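Local atomic coordinates of initiator protein NS1 (Human bocavirus, PDB entry 4KW3), a protein that probably nicks the viral origin of replication and unwinds DNA with its helicase activity to start rolling-circle replication, this chain being the N-terminal origin-recognition and nickase domain. Residues 81-84 with 85-89; 146-149 with 150-153; 162-165 with 166-170; 169-172 with 173-177. One frame throughout, in Å; residues are numbered along the deposited sequence.

Contact 1 of 4, residues 81-84 with 85-89; sequences AVYM and ATTTL
Val82 and Thr86, one turn apart on helix 74-94, meet where this helix lies against the central sheet of an HUH-type nickase domain of the Rep clan. Their polar contact is an intrahelical bond from the threonine hydroxyl to the carbonyl four residues back. Thr86 OG1 donates to Val82 O at 2.9 Å, coming from above the carbonyl plane, 41° out of it, while Thr86 N bonds to the same oxygen at 2.8 Å. Two donors from one residue thus hold that acceptor, and the rotation of the threonine side chain is fixed with them. A chi1 of -57° sets OG1 opposite the carbonyl carbon and turns it back down the helix. CG1 of Val82 comes to 4.2 Å from Thr86 OG1, the two side chains crossing obliquely. One residue further on, Thr87 OG1 lies obliquely to the Tyr83 ring, 3.6 Å from Tyr83 CE1, and its bond to Tyr83 O is weak. Farther out, strands 101-109 and 114-122 receive this face: Val82 rests on Val105, Cys116 and Ile118, and Thr86 on Ile103, Ile118 and Val120. The Val82 side chain is about 8 Å from that of His117, a predicted metal ligand on strand 114-122. Helix 134-149 lies along another flank, with Ala85 on Ile141 and Met84 on Glu144. Thr88 repeats the Thr86 pattern: its OG1 reaches Met84 O at 3.1 Å, 39° out of the carbonyl plane, in addition to the bond from Thr88 N at 2.9 Å.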
ATOM      1  N   ALA A  81       2.482   5.381  -5.265  1.00 33.63           N
ATOM      2  CA  ALA A  81       2.476   4.934  -6.649  1.00 46.64           C
ATOM      3  C   ALA A  81       1.133   4.276  -6.984  1.00 51.22           C
ATOM      4  O   ALA A  81       0.477   4.633  -7.974  1.00 42.51           O
ATOM      5  CB  ALA A  81       3.629   3.966  -6.898  1.00 41.22           C
ATOM      6  N   VAL A  82       0.737   3.320  -6.147  1.00 41.39           N
ATOM      7  CA  VAL A  82      -0.522   2.614  -6.316  1.00 36.71           C
ATOM      8  C   VAL A  82      -1.721   3.573  -6.278  1.00 42.59           C
ATOM      9  O   VAL A  82      -2.631   3.469  -7.113  1.00 42.62           O
ATOM     10  CB  VAL A  82      -0.676   1.490  -5.254  1.00 36.44           C
ATOM     11  CG1 VAL A  82      -2.062   0.899  -5.294  1.00 31.38           C
ATOM     12  CG2 VAL A  82       0.357   0.394  -5.485  1.00 33.84           C
ATOM     13  N   TYR A  83      -1.699   4.522  -5.341  1.00 38.11           N
ATOM     14  CA  TYR A  83      -2.735   5.552  -5.261  1.00 41.06           C
ATOM     15  C   TYR A  83      -2.830   6.372  -6.570  1.00 47.99           C
ATOM     16  O   TYR A  83      -3.919   6.552  -7.132  1.00 50.13           O
ATOM     17  CB  TYR A  83      -2.520   6.486  -4.056  1.00 43.49           C
ATOM     18  CG  TYR A  83      -3.576   7.565  -3.968  1.00 41.67           C
ATOM     19  CD1 TYR A  83      -3.432   8.766  -4.646  1.00 41.35           C
ATOM     20  CD2 TYR A  83      -4.739   7.364  -3.239  1.00 44.25           C
ATOM     21  CE1 TYR A  83      -4.421   9.730  -4.604  1.00 45.03           C
ATOM     22  CE2 TYR A  83      -5.725   8.322  -3.188  1.00 45.26           C
ATOM     23  CZ  TYR A  83      -5.558   9.499  -3.866  1.00 52.33           C
ATOM     24  OH  TYR A  83      -6.541  10.454  -3.810  1.00 72.07           O
ATOM     25  N   MET A  84      -1.704   6.907  -7.028  1.00 38.80           N
ATOM     26  CA  MET A  84      -1.694   7.583  -8.320  1.00 46.75           C
ATOM     27  C   MET A  84      -2.263   6.707  -9.460  1.00 52.71           C
ATOM     28  O   MET A  84      -3.075   7.179 -10.266  1.00 49.53           O
ATOM     29  CB  MET A  84      -0.291   8.088  -8.664  1.00 40.85           C
ATOM     30  CG  MET A  84       0.138   9.300  -7.799  1.00 51.03           C
ATOM     31  SD  MET A  84       1.742  10.002  -8.269  1.00 96.56           S
ATOM     32  CE  MET A  84       2.879   8.728  -7.738  1.00 65.84           C
ATOM     33  N   ALA A  85      -1.841   5.443  -9.515  1.00 45.68           N
ATOM     34  CA  ALA A  85      -2.338   4.515 -10.518  1.00 46.71           C
ATOM     35  C   ALA A  85      -3.860   4.327 -10.425  1.00 51.68           C
ATOM     36  O   ALA A  85      -4.538   4.256 -11.457  1.00 44.54           O
ATOM     37  CB  ALA A  85      -1.613   3.182 -10.432  1.00 37.31           C
ATOM     38  N   THR A  86      -4.380   4.277  -9.197  1.00 42.99           N
ATOM     39  CA  THR A  86      -5.813   4.110  -8.953  1.00 42.23           C
ATOM     40  C   THR A  86      -6.593   5.323  -9.463  1.00 44.74           C
ATOM     41  O   THR A  86      -7.678   5.197 -10.037  1.00 50.58           O
ATOM     42  CB  THR A  86      -6.132   3.933  -7.443  1.00 34.38           C
ATOM     43  OG1 THR A  86      -5.421   2.812  -6.909  1.00 41.33           O
ATOM     44  CG2 THR A  86      -7.614   3.710  -7.231  1.00 31.88           C
ATOM     45  N   THR A  87      -6.028   6.494  -9.217  1.00 40.36           N
ATOM     46  CA  THR A  87      -6.539   7.760  -9.718  1.00 43.49           C
ATOM     47  C   THR A  87      -6.576   7.729 -11.237  1.00 50.62           C
ATOM     48  O   THR A  87      -7.584   8.082 -11.852  1.00 44.69           O
ATOM     49  CB  THR A  87      -5.648   8.925  -9.233  1.00 39.84           C
ATOM     50  OG1 THR A  87      -5.874   9.127  -7.830  1.00 45.82           O
ATOM     51  CG2 THR A  87      -5.996  10.171  -9.932  1.00 37.00           C
ATOM     52  N   THR A  88      -5.466   7.317 -11.839  1.00 52.76           N
ATOM     53  CA  THR A  88      -5.419   7.164 -13.279  1.00 50.16           C
ATOM     54  C   THR A  88      -6.499   6.182 -13.758  1.00 58.65           C
ATOM     55  O   THR A  88      -7.191   6.459 -14.746  1.00 54.72           O
ATOM     56  CB  THR A  88      -4.033   6.709 -13.746  1.00 54.23           C
ATOM     57  OG1 THR A  88      -3.055   7.668 -13.325  1.00 56.20           O
ATOM     58  CG2 THR A  88      -3.985   6.560 -15.288  1.00 41.28           C
ATOM     59  N   LEU A  89      -6.652   5.059 -13.045  1.00 55.38           N
ATOM     60  CA  LEU A  89      -7.669   4.061 -13.384  1.00 49.59           C
ATOM     61  C   LEU A  89      -9.064   4.661 -13.421  1.00 54.70           C
ATOM     62  O   LEU A  89      -9.766   4.521 -14.427  1.00 54.53           O
ATOM     63  CB  LEU A  89      -7.670   2.898 -12.401  1.00 43.10           C
ATOM     64  CG  LEU A  89      -8.817   1.890 -12.630  1.00 41.90           C
ATOM     65  CD1 LEU A  89      -8.617   1.024 -13.857  1.00 37.69           C
ATOM     66  CD2 LEU A  89      -8.990   1.002 -11.411  1.00 43.85           C
TER

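Contact 2 of 4, residues 146-149 with 150-153; sequences IQRC and KSLL
Ile146 and Lys150 run side by side and point the same way at the end of helix 134-149. CG2 of Ile146 meets the Lys150 chain near its tip, 4.0 Å from Lys150 CE, and the lysine stays extended beyond CG, its methylenes passing the Ile146 carbonyl oxygen on the way. Ile146 also packs on Phe166 and Leu169 of helix 160-177, and Phe166 touches the Lys150 chain as well. Lys150 N still reaches Ile146 O, at 3.3 Å, but is also weakly bonded to Gln147 O, a sign that the regular helical pattern is giving way. Arg148 takes the main polar contact: its oxygen accepts from Ser151 OG at 2.6 Å, which lies in the carbonyl plane, and from Ser151 N at 3.0 Å, which stands 59° out of it. The serine hydroxyl sits between its own backbone N and carbonyl carbon (chi1 68°), a rotation that turns it back onto Arg148 O. The Arg148 chain, bent at chi2 and chi3, brings its guanidinium obliquely past the same hydroxyl, with Arg148 NE 3.4 Å from Ser151 OG. Cys149 closes the segment: its carbonyl takes a long, weak bond from Leu152 N, and its side chain rests, like that of Leu152, on Leu37 of helix 31-38. Bonds from Ser151 N, Leu152 N and, after them, Leu153 N to the third carbonyl back are typical of an alpha-helix C-terminus passing into 3-10-like turns.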
ATOM      1  N   ILE A 146       7.652   1.695 -12.279  1.00 53.22           N
ATOM      2  CA  ILE A 146       8.727   1.749 -13.257  1.00 56.45           C
ATOM      3  C   ILE A 146       9.258   3.170 -13.420  1.00 55.09           C
ATOM      4  O   ILE A 146      10.474   3.383 -13.460  1.00 46.95           O
ATOM      5  CB  ILE A 146       8.235   1.171 -14.609  1.00 51.05           C
ATOM      6  CG1 ILE A 146       8.185  -0.357 -14.521  1.00 47.69           C
ATOM      7  CG2 ILE A 146       9.111   1.623 -15.794  1.00 44.97           C
ATOM      8  CD1 ILE A 146       7.350  -1.001 -15.622  1.00 55.49           C
ATOM      9  N   GLN A 147       8.342   4.132 -13.503  1.00 47.72           N
ATOM     10  CA  GLN A 147       8.704   5.542 -13.626  1.00 51.71           C
ATOM     11  C   GLN A 147       9.488   6.038 -12.397  1.00 56.94           C
ATOM     12  O   GLN A 147      10.428   6.841 -12.517  1.00 64.60           O
ATOM     13  CB  GLN A 147       7.459   6.394 -13.877  1.00 44.64           C
ATOM     14  CG  GLN A 147       7.665   7.869 -13.649  1.00 56.21           C
ATOM     15  CD  GLN A 147       7.423   8.691 -14.881  1.00 77.15           C
ATOM     16  OE1 GLN A 147       6.606   9.610 -14.860  1.00 86.19           O
ATOM     17  NE2 GLN A 147       8.132   8.377 -15.970  1.00 79.21           N
ATOM     18  N   ARG A 148       9.076   5.575 -11.221  1.00 45.09           N
ATOM     19  CA  ARG A 148       9.732   5.945  -9.977  1.00 49.61           C
ATOM     20  C   ARG A 148      11.147   5.358  -9.937  1.00 55.72           C
ATOM     21  O   ARG A 148      12.097   6.036  -9.516  1.00 57.24           O
ATOM     22  CB  ARG A 148       8.913   5.482  -8.766  1.00 47.09           C
ATOM     23  CG  ARG A 148       9.597   5.763  -7.466  1.00 58.37           C
ATOM     24  CD  ARG A 148       9.647   7.253  -7.169  1.00 69.42           C
ATOM     25  NE  ARG A 148      10.842   7.576  -6.390  1.00 85.59           N
ATOM     26  CZ  ARG A 148      10.876   8.393  -5.341  1.00 92.88           C
ATOM     27  NH1 ARG A 148       9.764   8.966  -4.888  1.00 87.48           N
ATOM     28  NH2 ARG A 148      12.032   8.615  -4.724  1.00100.78           N
ATOM     29  N   CYS A 149      11.284   4.118 -10.415  1.00 46.91           N
ATOM     30  CA  CYS A 149      12.589   3.460 -10.522  1.00 48.99           C
ATOM     31  C   CYS A 149      13.602   4.279 -11.296  1.00 54.85           C
ATOM     32  O   CYS A 149      14.782   4.297 -10.965  1.00 65.56           O
ATOM     33  CB  CYS A 149      12.458   2.099 -11.220  1.00 44.94           C
ATOM     34  SG  CYS A 149      11.748   0.814 -10.171  1.00 59.45           S
ATOM     35  N   LYS A 150      13.133   4.956 -12.330  1.00 50.68           N
ATOM     36  CA  LYS A 150      14.006   5.720 -13.197  1.00 55.27           C
ATOM     37  C   LYS A 150      14.576   6.977 -12.517  1.00 58.86           C
ATOM     38  O   LYS A 150      15.574   7.530 -12.979  1.00 60.83           O
ATOM     39  CB  LYS A 150      13.282   6.060 -14.494  1.00 58.65           C
ATOM     40  CG  LYS A 150      13.102   4.867 -15.399  1.00 59.00           C
ATOM     41  CD  LYS A 150      12.187   5.229 -16.536  1.00 62.28           C
ATOM     42  CE  LYS A 150      11.836   4.023 -17.359  1.00 62.14           C
ATOM     43  NZ  LYS A 150      10.748   4.388 -18.287  1.00 62.24           N
ATOM     44  N   SER A 151      13.927   7.451 -11.451  1.00 59.72           N
ATOM     45  CA  SER A 151      14.426   8.639 -10.743  1.00 64.82           C
ATOM     46  C   SER A 151      15.826   8.399 -10.149  1.00 63.99           C
ATOM     47  O   SER A 151      16.666   9.316 -10.112  1.00 62.80           O
ATOM     48  CB  SER A 151      13.445   9.112  -9.672  1.00 55.57           C
ATOM     49  OG  SER A 151      13.374   8.173  -8.625  1.00 70.08           O
ATOM     50  N   LEU A 152      16.080   7.155  -9.741  1.00 55.90           N
ATOM     51  CA  LEU A 152      17.412   6.738  -9.308  1.00 55.13           C
ATOM     52  C   LEU A 152      18.460   7.056 -10.372  1.00 62.29           C
ATOM     53  O   LEU A 152      19.593   7.396 -10.046  1.00 67.14           O
ATOM     54  CB  LEU A 152      17.431   5.240  -9.004  1.00 50.95           C
ATOM     55  CG  LEU A 152      18.789   4.651  -8.617  1.00 54.54           C
ATOM     56  CD1 LEU A 152      19.337   5.387  -7.411  1.00 56.17           C
ATOM     57  CD2 LEU A 152      18.692   3.145  -8.341  1.00 45.70           C
ATOM     58  N   LEU A 153      18.075   6.961 -11.640  1.00 65.75           N
ATOM     59  CA  LEU A 153      19.012   7.189 -12.739  1.00 65.92           C
ATOM     60  C   LEU A 153      19.577   8.616 -12.774  1.00 69.33           C
ATOM     61  O   LEU A 153      20.596   8.848 -13.399  1.00 69.72           O
ATOM     62  CB  LEU A 153      18.402   6.804 -14.093  1.00 64.46           C
ATOM     63  CG  LEU A 153      18.036   5.329 -14.305  1.00 67.15           C
ATOM     64  CD1 LEU A 153      17.305   5.143 -15.624  1.00 70.83           C
ATOM     65  CD2 LEU A 153      19.248   4.413 -14.243  1.00 64.49           C
TER

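Contact 3 of 4, residues 162-165 with 166-170; sequences EADI and FHTLK
Ile165 and Leu169 carry the apolar part of this one-turn contact within helix 160-177. They lie side by side and point the same way, Ile165 CG2 being 4.2 Å from Leu169 CD1. Ile165 then packs on Leu33 and Leu37 of helix 31-38, Leu169 on Ile145 and Ile146 of helix 134-149. Phe166 completes this inner face: its ring is set among Ile146, Cys149 and Phe158, meeting the Phe158 ring at about 45°.

The polar side-chain contact belongs to Thr168. With OG1 opposite its own carbonyl carbon (chi1 -62°), the hydroxyl folds back to Asp164 O at 2.8 Å, 37° out of the carbonyl plane. Thr168 N reaches the same oxygen at 3.0 Å from the other face of that plane, so two donors from one residue grip it on both sides and hold the hydroxyl's direction. Glu162 turns away to the helix start, where OE1 pairs with Arg156 in a salt bridge and accepts from Glu159 N.

The His167 ring approaches a carbonyl: CD2 is its nearest atom, 3.0 Å from Ala163 O, the ring standing obliquely to it. Phe166 CD2 lies 3.9 Å above one face of that imidazole, toward its rim.

Main-chain bonds from Phe166 N to Glu162 O and from Leu169 N to Ile165 O complete the regular pattern of an amphipathic alpha-helix, its apolar side turned to helices 31-38 and 134-149, with Asp164, His167 and Thr168 on its more polar side.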
ATOM      1  N   GLU A 162      19.621  -4.375  -9.442  1.00 73.54           N
ATOM      2  CA  GLU A 162      18.591  -3.347  -9.567  1.00 74.06           C
ATOM      3  C   GLU A 162      17.986  -3.376 -10.968  1.00 77.74           C
ATOM      4  O   GLU A 162      16.780  -3.209 -11.135  1.00 79.43           O
ATOM      5  CB  GLU A 162      19.156  -1.962  -9.265  1.00 67.84           C
ATOM      6  CG  GLU A 162      19.790  -1.817  -7.895  1.00 69.70           C
ATOM      7  CD  GLU A 162      20.466  -0.461  -7.713  1.00 77.60           C
ATOM      8  OE1 GLU A 162      21.061   0.049  -8.688  1.00 78.22           O
ATOM      9  OE2 GLU A 162      20.387   0.109  -6.602  1.00 79.69           O
ATOM     10  N   ALA A 163      18.833  -3.587 -11.969  1.00 73.91           N
ATOM     11  CA  ALA A 163      18.391  -3.647 -13.358  1.00 66.64           C
ATOM     12  C   ALA A 163      17.542  -4.903 -13.614  1.00 66.85           C
ATOM     13  O   ALA A 163      16.624  -4.898 -14.434  1.00 67.30           O
ATOM     14  CB  ALA A 163      19.583  -3.601 -14.283  1.00 59.20           C
ATOM     15  N   ASP A 164      17.860  -5.980 -12.909  1.00 66.62           N
ATOM     16  CA  ASP A 164      17.081  -7.206 -12.996  1.00 67.84           C
ATOM     17  C   ASP A 164      15.619  -6.989 -12.572  1.00 73.21           C
ATOM     18  O   ASP A 164      14.683  -7.400 -13.267  1.00 70.97           O
ATOM     19  CB  ASP A 164      17.730  -8.285 -12.137  1.00 68.91           C
ATOM     20  CG  ASP A 164      16.892  -9.536 -12.053  1.00 86.95           C
ATOM     21  OD1 ASP A 164      16.801 -10.259 -13.068  1.00 92.71           O
ATOM     22  OD2 ASP A 164      16.330  -9.798 -10.962  1.00 93.75           O
ATOM     23  N   ILE A 165      15.433  -6.313 -11.443  1.00 69.28           N
ATOM     24  CA  ILE A 165      14.106  -5.970 -10.952  1.00 62.60           C
ATOM     25  C   ILE A 165      13.364  -5.093 -11.957  1.00 61.25           C
ATOM     26  O   ILE A 165      12.192  -5.327 -12.260  1.00 60.21           O
ATOM     27  CB  ILE A 165      14.207  -5.236  -9.594  1.00 60.37           C
ATOM     28  CG1 ILE A 165      14.744  -6.190  -8.522  1.00 52.23           C
ATOM     29  CG2 ILE A 165      12.857  -4.629  -9.186  1.00 45.43           C
ATOM     30  CD1 ILE A 165      15.086  -5.515  -7.225  1.00 53.32           C
ATOM     31  N   PHE A 166      14.064  -4.082 -12.467  1.00 52.47           N
ATOM     32  CA  PHE A 166      13.512  -3.128 -13.424  1.00 51.89           C
ATOM     33  C   PHE A 166      12.988  -3.817 -14.683  1.00 66.06           C
ATOM     34  O   PHE A 166      11.932  -3.457 -15.210  1.00 64.66           O
ATOM     35  CB  PHE A 166      14.578  -2.091 -13.778  1.00 44.25           C
ATOM     36  CG  PHE A 166      14.137  -1.055 -14.777  1.00 45.28           C
ATOM     37  CD1 PHE A 166      13.290  -0.023 -14.404  1.00 47.88           C
ATOM     38  CD2 PHE A 166      14.611  -1.090 -16.090  1.00 46.98           C
ATOM     39  CE1 PHE A 166      12.912   0.941 -15.325  1.00 54.27           C
ATOM     40  CE2 PHE A 166      14.227  -0.136 -17.009  1.00 48.13           C
ATOM     41  CZ  PHE A 166      13.385   0.881 -16.632  1.00 55.25           C
ATOM     42  N   HIS A 167      13.715  -4.821 -15.156  1.00 68.13           N
ATOM     43  CA  HIS A 167      13.292  -5.513 -16.366  1.00 63.24           C
ATOM     44  C   HIS A 167      12.190  -6.520 -16.058  1.00 63.71           C
ATOM     45  O   HIS A 167      11.318  -6.772 -16.896  1.00 56.07           O
ATOM     46  CB  HIS A 167      14.481  -6.148 -17.084  1.00 61.60           C
ATOM     47  CG  HIS A 167      15.436  -5.141 -17.649  1.00 77.32           C
ATOM     48  ND1 HIS A 167      15.058  -4.206 -18.592  1.00 82.59           N
ATOM     49  CD2 HIS A 167      16.744  -4.904 -17.390  1.00 79.16           C
ATOM     50  CE1 HIS A 167      16.094  -3.442 -18.893  1.00 82.78           C
ATOM     51  NE2 HIS A 167      17.130  -3.845 -18.177  1.00 83.00           N
ATOM     52  N   THR A 168      12.206  -7.050 -14.835  1.00 59.20           N
ATOM     53  CA  THR A 168      11.108  -7.874 -14.335  1.00 61.58           C
ATOM     54  C   THR A 168       9.773  -7.093 -14.337  1.00 66.10           C
ATOM     55  O   THR A 168       8.739  -7.594 -14.773  1.00 69.00           O
ATOM     56  CB  THR A 168      11.405  -8.374 -12.919  1.00 59.80           C
ATOM     57  OG1 THR A 168      12.581  -9.191 -12.929  1.00 65.28           O
ATOM     58  CG2 THR A 168      10.234  -9.165 -12.374  1.00 52.75           C
ATOM     59  N   LEU A 169       9.821  -5.853 -13.864  1.00 58.31           N
ATOM     60  CA  LEU A 169       8.674  -4.963 -13.892  1.00 53.89           C
ATOM     61  C   LEU A 169       8.187  -4.672 -15.317  1.00 58.63           C
ATOM     62  O   LEU A 169       6.985  -4.674 -15.582  1.00 61.45           O
ATOM     63  CB  LEU A 169       9.011  -3.655 -13.169  1.00 46.48           C
ATOM     64  CG  LEU A 169       9.320  -3.793 -11.673  1.00 47.41           C
ATOM     65  CD1 LEU A 169       9.859  -2.489 -11.126  1.00 45.70           C
ATOM     66  CD2 LEU A 169       8.095  -4.219 -10.897  1.00 45.48           C
ATOM     67  N   LYS A 170       9.119  -4.391 -16.225  1.00 55.99           N
ATOM     68  CA  LYS A 170       8.761  -4.042 -17.594  1.00 55.52           C
ATOM     69  C   LYS A 170       8.129  -5.226 -18.325  1.00 60.41           C
ATOM     70  O   LYS A 170       7.235  -5.053 -19.146  1.00 66.28           O
ATOM     71  CB  LYS A 170       9.973  -3.501 -18.377  1.00 50.85           C
ATOM     72  CG  LYS A 170      10.443  -2.097 -17.943  1.00 53.84           C
ATOM     73  CD  LYS A 170      11.453  -1.496 -18.913  1.00 65.36           C
ATOM     74  CE  LYS A 170      10.795  -0.851 -20.137  1.00 72.06           C
ATOM     75  NZ  LYS A 170      10.065   0.410 -19.755  1.00 78.92           N
TER

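Contact 4 of 4, residues 169-172 with 173-177; sequences LKKA and EREAW
Lys171 and Glu175 join by a salt bridge one turn apart on helix 160-177. NZ of Lys171 is 3.0 Å from Glu175 OE2, on the syn side of that oxygen and 27° out of the carboxylate plane. The lysine runs straight until its last torsion (chi4 -79°), where it bends to bring the ammonium round to Glu175. Its CE also touches the oxygen, at 3.4 Å.

Arg174 returns along the helix and lays its guanidinium flat over the preceding turn: Lys170 O lies 3.7 Å from the plane, over the centre of one face, and Lys171 CA lies over the same group, 3.4 Å from Arg174 NH2. A bend at chi3 of -59° brings the group into that position.

Glu173, buried by contrast, keeps an extended chain and packs against Ala143 and Ile146 of helix 134-149. Its CB passes Leu169 O at 3.4 Å, and its OE1 comes to 4.5 Å from Lys170 NZ, opposite charges near each other but beyond a salt bridge.

Both carboxylates thus have a lysine within one turn, though just one is bonded to it. If Glu173 is ionised, the Lys170 ammonium would be expected to stabilise it mildly, through space.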
ATOM      1  N   LEU A 169       9.821  -5.853 -13.864  1.00 58.31           N
ATOM      2  CA  LEU A 169       8.674  -4.963 -13.892  1.00 53.89           C
ATOM      3  C   LEU A 169       8.187  -4.672 -15.317  1.00 58.63           C
ATOM      4  O   LEU A 169       6.985  -4.674 -15.582  1.00 61.45           O
ATOM      5  CB  LEU A 169       9.011  -3.655 -13.169  1.00 46.48           C
ATOM      6  CG  LEU A 169       9.320  -3.793 -11.673  1.00 47.41           C
ATOM      7  CD1 LEU A 169       9.859  -2.489 -11.126  1.00 45.70           C
ATOM      8  CD2 LEU A 169       8.095  -4.219 -10.897  1.00 45.48           C
ATOM      9  N   LYS A 170       9.119  -4.391 -16.225  1.00 55.99           N
ATOM     10  CA  LYS A 170       8.761  -4.042 -17.594  1.00 55.52           C
ATOM     11  C   LYS A 170       8.129  -5.226 -18.325  1.00 60.41           C
ATOM     12  O   LYS A 170       7.235  -5.053 -19.146  1.00 66.28           O
ATOM     13  CB  LYS A 170       9.973  -3.501 -18.377  1.00 50.85           C
ATOM     14  CG  LYS A 170      10.443  -2.097 -17.943  1.00 53.84           C
ATOM     15  CD  LYS A 170      11.453  -1.496 -18.913  1.00 65.36           C
ATOM     16  CE  LYS A 170      10.795  -0.851 -20.137  1.00 72.06           C
ATOM     17  NZ  LYS A 170      10.065   0.410 -19.755  1.00 78.92           N
ATOM     18  N   LYS A 171       8.598  -6.426 -18.019  1.00 57.39           N
ATOM     19  CA  LYS A 171       8.056  -7.629 -18.625  1.00 60.20           C
ATOM     20  C   LYS A 171       6.636  -7.852 -18.113  1.00 63.74           C
ATOM     21  O   LYS A 171       5.711  -8.134 -18.889  1.00 58.40           O
ATOM     22  CB  LYS A 171       8.955  -8.825 -18.308  1.00 58.39           C
ATOM     23  CG  LYS A 171       8.431 -10.149 -18.788  1.00 67.99           C
ATOM     24  CD  LYS A 171       9.467 -11.243 -18.566  1.00 79.95           C
ATOM     25  CE  LYS A 171       8.874 -12.632 -18.771  1.00 86.81           C
ATOM     26  NZ  LYS A 171       8.085 -13.079 -17.585  1.00 89.78           N
ATOM     27  N   ALA A 172       6.475  -7.708 -16.800  1.00 55.90           N
ATOM     28  CA  ALA A 172       5.168  -7.809 -16.165  1.00 55.09           C
ATOM     29  C   ALA A 172       4.198  -6.804 -16.769  1.00 56.88           C
ATOM     30  O   ALA A 172       3.016  -7.105 -16.976  1.00 60.35           O
ATOM     31  CB  ALA A 172       5.289  -7.576 -14.660  1.00 39.83           C
ATOM     32  N   GLU A 173       4.715  -5.612 -17.054  1.00 51.92           N
ATOM     33  CA  GLU A 173       3.916  -4.542 -17.618  1.00 51.76           C
ATOM     34  C   GLU A 173       3.445  -4.898 -19.024  1.00 56.64           C
ATOM     35  O   GLU A 173       2.327  -4.564 -19.413  1.00 59.45           O
ATOM     36  CB  GLU A 173       4.696  -3.228 -17.636  1.00 52.63           C
ATOM     37  CG  GLU A 173       3.903  -2.085 -18.233  1.00 58.73           C
ATOM     38  CD  GLU A 173       4.713  -0.827 -18.427  1.00 67.74           C
ATOM     39  OE1 GLU A 173       5.910  -0.918 -18.814  1.00 69.60           O
ATOM     40  OE2 GLU A 173       4.131   0.254 -18.199  1.00 68.65           O
ATOM     41  N   ARG A 174       4.311  -5.554 -19.790  1.00 64.08           N
ATOM     42  CA  ARG A 174       3.966  -5.961 -21.145  1.00 72.22           C
ATOM     43  C   ARG A 174       2.866  -7.007 -21.106  1.00 67.83           C
ATOM     44  O   ARG A 174       1.899  -6.950 -21.881  1.00 63.68           O
ATOM     45  CB  ARG A 174       5.191  -6.494 -21.896  1.00 72.64           C
ATOM     46  CG  ARG A 174       6.014  -5.412 -22.568  1.00 71.67           C
ATOM     47  CD  ARG A 174       7.095  -5.996 -23.465  1.00 80.25           C
ATOM     48  NE  ARG A 174       8.017  -6.852 -22.724  1.00 85.99           N
ATOM     49  CZ  ARG A 174       9.116  -6.412 -22.116  1.00 88.71           C
ATOM     50  NH1 ARG A 174       9.421  -5.117 -22.152  1.00 86.68           N
ATOM     51  NH2 ARG A 174       9.904  -7.262 -21.461  1.00 85.10           N
ATOM     52  N   GLU A 175       3.029  -7.961 -20.194  1.00 62.97           N
ATOM     53  CA  GLU A 175       2.052  -9.020 -20.002  1.00 63.16           C
ATOM     54  C   GLU A 175       0.713  -8.480 -19.533  1.00 65.11           C
ATOM     55  O   GLU A 175      -0.332  -8.998 -19.918  1.00 72.21           O
ATOM     56  CB  GLU A 175       2.580 -10.046 -19.011  1.00 56.96           C
ATOM     57  CG  GLU A 175       3.836 -10.733 -19.486  1.00 66.87           C
ATOM     58  CD  GLU A 175       4.481 -11.581 -18.404  1.00 85.58           C
ATOM     59  OE1 GLU A 175       4.012 -11.532 -17.235  1.00 81.08           O
ATOM     60  OE2 GLU A 175       5.453 -12.303 -18.736  1.00 95.85           O
ATOM     61  N   ALA A 176       0.744  -7.422 -18.729  1.00 60.16           N
ATOM     62  CA  ALA A 176      -0.496  -6.819 -18.251  1.00 56.47           C
ATOM     63  C   ALA A 176      -1.314  -6.271 -19.411  1.00 55.87           C
ATOM     64  O   ALA A 176      -2.531  -6.411 -19.437  1.00 60.34           O
ATOM     65  CB  ALA A 176      -0.215  -5.736 -17.226  1.00 51.66           C
ATOM     66  N   TRP A 177      -0.642  -5.653 -20.376  1.00 56.43           N
ATOM     67  CA  TRP A 177      -1.319  -5.103 -21.541  1.00 57.55           C
ATOM     68  C   TRP A 177      -1.982  -6.237 -22.337  1.00 64.14           C
ATOM     69  O   TRP A 177      -2.906  -6.002 -23.117  1.00 60.38           O
ATOM     70  CB  TRP A 177      -0.347  -4.327 -22.433  1.00 67.59           C
ATOM     71  CG  TRP A 177       0.334  -3.136 -21.787  1.00 86.28           C
ATOM     72  CD1 TRP A 177      -0.016  -2.510 -20.619  1.00 81.38           C
ATOM     73  CD2 TRP A 177       1.479  -2.421 -22.297  1.00104.95           C
ATOM     74  NE1 TRP A 177       0.847  -1.468 -20.363  1.00 86.17           N
ATOM     75  CE2 TRP A 177       1.768  -1.386 -21.380  1.00101.73           C
ATOM     76  CE3 TRP A 177       2.291  -2.560 -23.439  1.00105.88           C
ATOM     77  CZ2 TRP A 177       2.842  -0.490 -21.572  1.00 97.39           C
ATOM     78  CZ3 TRP A 177       3.354  -1.667 -23.625  1.00 98.87           C
ATOM     79  CH2 TRP A 177       3.616  -0.650 -22.695  1.00 93.70           C
TER

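In the fold
All four contacts are local and partly buried; three lie within helices, and contact 2 spans a helix end. Contact 1 is nearest the centre of the chain (about 11 Å between centres), against the sheet carrying the predicted metal ligands; contacts 2 to 4 are peripheral, each with an inner face on neighbouring helices and an exposed outer side. Contacts 3 and 4 share Leu169 and Lys170 of helix 160-177. Contact 2 touches both where helix 134-149 packs against that helix, Ile146 CG1 lying 3.7 Å from Leu169 CB. Threonine hydroxyls on carbonyls mark contacts 1 and 3, a serine at a helix end contact 2, and charged side chains contact 4.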